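PDB 6AL9: chorismate mutase from Helicobacter pylori, which probably catalyses the rearrangement of chorismate to prephenate and binds prephenate. Local coordinates for residues 66-69 and 70-73; 74-77 and 78-82. All blocks are in the same frame, centred on the assembly; numbering follows the deposited sequence.

Interaction 1 (66-69 and 70-73); sequences HLNG and EILT
Leu67 lays its CD2 methyl against CG2 of Ile71, 3.6 Å away, and its CD1 against CD2 of Leu72 at 3.9 Å. It crosses both side chains at about a right angle. Leu67 lies in the loop just before helix 69-93, and Ile71 and Leu72 lie in its first turn; Asn68 is the N-cap. The Asn68 side chain swings CG between its own backbone N and carbonyl carbon (chi1 54°), which turns OD1 back over the first turn. There OD1 accepts from Ile71 N at 3.0 Å, and the N-H lies almost in line with the side-chain C=O (173° at OD1). Ile71 also folds its CG1 branch toward the cap and brings CD1 to 3.4 Å from His66 O. The first regular helical bond runs from Leu72 N to Asn68 O at 3.0 Å. Gly69 O is gripped twice. Thr73 N and Thr73 OG1 reach Gly69 O from opposite faces of its plane, OG1 at 2.8 Å. Leu67 also packs on Leu31 of the second subunit, and His66 NE2 bonds to Glu32 of that subunit. The chemistry is that of a capped helix start: an amide oxygen occupies a first-turn N-H, while leucine and isoleucine methyls pack together beside it.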
loop_
_atom_site.group_PDB
_atom_site.type_symbol
_atom_site.label_atom_id
_atom_site.label_comp_id
_atom_site.label_asym_id
_atom_site.label_seq_id
_atom_site.Cartn_x
_atom_site.Cartn_y
_atom_site.Cartn_z
ATOM N N HIS B 66 0.822 8.372 12.189
ATOM C CA HIS B 66 2.136 8.494 11.598
ATOM C C HIS B 66 2.129 8.963 10.139
ATOM O O HIS B 66 3.126 9.478 9.648
ATOM C CB HIS B 66 2.841 7.152 11.666
ATOM C CG HIS B 66 2.843 6.534 13.022
ATOM N ND1 HIS B 66 3.622 7.009 14.053
ATOM C CD2 HIS B 66 2.171 5.466 13.513
ATOM C CE1 HIS B 66 3.429 6.261 15.125
ATOM N NE2 HIS B 66 2.555 5.317 14.823
ATOM N N LEU B 67 1.050 8.752 9.407
ATOM C CA LEU B 67 1.065 9.149 8.004
ATOM C C LEU B 67 1.107 10.664 7.959
ATOM O O LEU B 67 0.450 11.320 8.751
ATOM C CB LEU B 67 -0.175 8.647 7.255
ATOM C CG LEU B 67 -0.365 7.137 7.078
ATOM C CD1 LEU B 67 -1.490 6.851 6.088
ATOM C CD2 LEU B 67 0.924 6.447 6.669
ATOM N N ASN B 68 1.883 11.210 7.029
ATOM C CA ASN B 68 1.736 12.600 6.598
ATOM C C ASN B 68 1.736 12.649 5.067
ATOM O O ASN B 68 1.662 11.624 4.417
ATOM C CB ASN B 68 2.888 13.411 7.151
ATOM C CG ASN B 68 4.221 12.813 6.789
ATOM O OD1 ASN B 68 4.394 12.275 5.688
ATOM N ND2 ASN B 68 5.162 12.873 7.708
ATOM N N GLY B 69 1.813 13.849 4.503
ATOM C CA GLY B 69 1.753 14.056 3.056
ATOM C C GLY B 69 2.892 13.422 2.284
ATOM O O GLY B 69 2.667 12.865 1.217
ATOM N N GLU B 70 4.111 13.488 2.811
ATOM C CA GLU B 70 5.248 12.847 2.153
ATOM C C GLU B 70 5.045 11.336 2.038
ATOM O O GLU B 70 5.343 10.739 1.003
ATOM C CB GLU B 70 6.530 13.051 2.953
ATOM C CG GLU B 70 7.238 14.365 2.759
ATOM C CD GLU B 70 8.510 14.395 3.575
ATOM O OE1 GLU B 70 9.300 13.435 3.452
ATOM O OE2 GLU B 70 8.704 15.338 4.363
ATOM N N ILE B 71 4.580 10.728 3.123
ATOM C CA ILE B 71 4.442 9.274 3.208
ATOM C C ILE B 71 3.296 8.792 2.312
ATOM O O ILE B 71 3.415 7.755 1.675
ATOM C CB ILE B 71 4.186 8.812 4.667
ATOM C CG1 ILE B 71 5.431 9.049 5.532
ATOM C CG2 ILE B 71 3.799 7.344 4.705
ATOM C CD1 ILE B 71 5.219 8.814 7.025
ATOM N N LEU B 72 2.197 9.553 2.272
ATOM C CA LEU B 72 1.060 9.259 1.386
ATOM C C LEU B 72 1.456 9.417 -0.071
ATOM O O LEU B 72 1.107 8.565 -0.890
ATOM C CB LEU B 72 -0.158 10.131 1.702
ATOM C CG LEU B 72 -1.010 9.701 2.907
ATOM C CD1 LEU B 72 -1.852 10.835 3.469
ATOM C CD2 LEU B 72 -1.894 8.517 2.569
ATOM N N THR B 73 2.180 10.495 -0.381
ATOM C CA THR B 73 2.638 10.759 -1.738
ATOM C C THR B 73 3.493 9.591 -2.239
ATOM O O THR B 73 3.261 9.076 -3.316
ATOM C CB THR B 73 3.428 12.100 -1.834
ATOM O OG1 THR B 73 2.552 13.213 -1.579
ATOM C CG2 THR B 73 4.041 12.277 -3.217
#

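Interaction 2 (74-77 and 78-82); sequences GFYT and EVFKI
The backbone here is one run of alpha helix, with bonds from Val79 N to Phe75 O, Phe80 N to Tyr76 O and Lys81 N to Thr77 O, whereas Glu78 N makes only weak bonds, to Gly74 O and Phe75 O. Val79 divides its two methyls between two aromatic rings. CG2 sits over one face of the Phe75 ring, 4.2 Å from its centroid, a CH-pi contact offset toward the rim. CG1, anti to the Val79 backbone N (chi1 174°), lies 3.8 Å from Tyr76 CD1. The Tyr76 and Val79 side chains run alongside each other. Phe80, one turn on from Tyr76, receives Tyr76 CB over a face of its ring, 4.2 Å from the centroid. The Tyr76 and Phe80 rings meet obliquely, their planes at 42°. On another side of the helix, Lys81 lies beside Thr77, bringing Lys81 NZ to 3.8 Å from Thr77 CG2. The Phe75 ring meets Phe75 of the second subunit, while Tyr76 and Phe80 pack on helix 49-61. The contacts among Phe75, Tyr76, Val79 and Phe80 side chains are thus apolar and CH-pi, so dispersion and burial hold these groups together, and the polar bonding across this turn comes from the backbone.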
loop_
_atom_site.group_PDB
_atom_site.type_symbol
_atom_site.label_atom_id
_atom_site.label_comp_id
_atom_site.label_asym_id
_atom_site.label_seq_id
_atom_site.Cartn_x
_atom_site.Cartn_y
_atom_site.Cartn_z
ATOM N N GLY B 74 4.437 9.126 -1.436
ATOM C CA GLY B 74 5.249 7.987 -1.832
ATOM C C GLY B 74 4.413 6.732 -1.975
ATOM O O GLY B 74 4.454 6.051 -3.002
ATOM N N PHE B 75 3.659 6.410 -0.938
ATOM C CA PHE B 75 2.769 5.279 -1.019
ATOM C C PHE B 75 1.908 5.277 -2.311
ATOM O O PHE B 75 1.882 4.297 -3.070
ATOM C CB PHE B 75 1.870 5.243 0.205
ATOM C CG PHE B 75 1.066 3.975 0.328
ATOM C CD1 PHE B 75 1.698 2.763 0.515
ATOM C CD2 PHE B 75 -0.316 4.005 0.261
ATOM C CE1 PHE B 75 0.966 1.584 0.656
ATOM C CE2 PHE B 75 -1.052 2.842 0.381
ATOM C CZ PHE B 75 -0.414 1.622 0.585
ATOM N N TYR B 76 1.190 6.372 -2.547
ATOM C CA TYR B 76 0.221 6.391 -3.630
ATOM C C TYR B 76 0.837 6.585 -4.976
ATOM O O TYR B 76 0.251 6.200 -5.950
ATOM C CB TYR B 76 -0.922 7.376 -3.373
ATOM C CG TYR B 76 -2.049 6.696 -2.620
ATOM C CD1 TYR B 76 -2.962 5.889 -3.284
ATOM C CD2 TYR B 76 -2.144 6.787 -1.234
ATOM C CE1 TYR B 76 -3.967 5.239 -2.608
ATOM C CE2 TYR B 76 -3.147 6.142 -0.554
ATOM C CZ TYR B 76 -4.047 5.375 -1.254
ATOM O OH TYR B 76 -5.044 4.720 -0.584
ATOM N N THR B 77 2.033 7.156 -5.043
ATOM C CA THR B 77 2.731 7.229 -6.328
ATOM C C THR B 77 2.856 5.816 -6.880
ATOM O O THR B 77 2.571 5.561 -8.049
ATOM C CB THR B 77 4.122 7.907 -6.240
ATOM O OG1 THR B 77 3.972 9.316 -5.930
ATOM C CG2 THR B 77 4.836 7.783 -7.604
ATOM N N GLU B 78 3.238 4.887 -6.003
ATOM C CA GLU B 78 3.411 3.499 -6.387
ATOM C C GLU B 78 2.070 2.832 -6.679
ATOM O O GLU B 78 1.912 2.155 -7.721
ATOM C CB GLU B 78 4.143 2.761 -5.279
ATOM C CG GLU B 78 4.413 1.299 -5.558
ATOM C CD GLU B 78 5.273 1.065 -6.790
ATOM O OE1 GLU B 78 5.239 -0.071 -7.311
ATOM O OE2 GLU B 78 5.991 1.991 -7.231
ATOM N N VAL B 79 1.117 3.028 -5.772
ATOM C CA VAL B 79 -0.243 2.561 -5.988
ATOM C C VAL B 79 -0.865 3.016 -7.315
ATOM O O VAL B 79 -1.495 2.212 -8.022
ATOM C CB VAL B 79 -1.168 2.970 -4.825
ATOM C CG1 VAL B 79 -2.614 2.612 -5.132
ATOM C CG2 VAL B 79 -0.741 2.251 -3.562
ATOM N N PHE B 80 -0.708 4.293 -7.653
ATOM C CA PHE B 80 -1.234 4.828 -8.909
ATOM C C PHE B 80 -0.462 4.258 -10.105
ATOM O O PHE B 80 -1.086 3.941 -11.116
ATOM C CB PHE B 80 -1.172 6.366 -8.974
ATOM C CG PHE B 80 -2.065 7.092 -7.976
ATOM C CD1 PHE B 80 -3.300 6.614 -7.625
ATOM C CD2 PHE B 80 -1.636 8.255 -7.393
ATOM C CE1 PHE B 80 -4.090 7.277 -6.720
ATOM C CE2 PHE B 80 -2.419 8.931 -6.489
ATOM C CZ PHE B 80 -3.645 8.436 -6.145
ATOM N N LYS B 81 0.867 4.132 -9.997
ATOM C CA LYS B 81 1.656 3.390 -11.008
ATOM C C LYS B 81 1.173 1.965 -11.203
ATOM O O LYS B 81 0.965 1.543 -12.326
ATOM C CB LYS B 81 3.156 3.367 -10.689
ATOM C CG LYS B 81 3.825 4.681 -11.043
ATOM C CD LYS B 81 5.340 4.624 -10.970
ATOM C CE LYS B 81 5.942 6.030 -11.054
ATOM N NZ LYS B 81 7.135 6.165 -10.157
ATOM N N ILE B 82 1.023 1.225 -10.112
ATOM C CA ILE B 82 0.540 -0.126 -10.219
ATOM C C ILE B 82 -0.837 -0.183 -10.897
ATOM O O ILE B 82 -1.054 -0.953 -11.818
ATOM C CB ILE B 82 0.409 -0.775 -8.852
ATOM C CG1 ILE B 82 1.784 -1.164 -8.310
ATOM C CG2 ILE B 82 -0.474 -2.017 -8.951
ATOM C CD1 ILE B 82 1.724 -1.506 -6.837
#

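Overall arrangement
Interactions 1 and 2 follow one another along helix 69-93, with centres 12 Å apart. Interaction 1 begins the helix, and interaction 2 carries it on toward the centre of the chain, from about 14 Å to about 6 Å off it (centre to centre). The bond from Thr77 OG1 to Thr73 O ties the two together. Both meet the second subunit, where Ile71 packs on Ile82 of the other chain and Ile82 on that chain's Ile71. Their relation to the ligands differs. Interaction 1 is remote, with the Leu72 side chain about 12 Å from bound p-hydroxybenzoic acid. In interaction 2, the Phe80 side chain lies about 4 Å from that ligand and touches Arg30, Glu52 and Ile55 of its pocket.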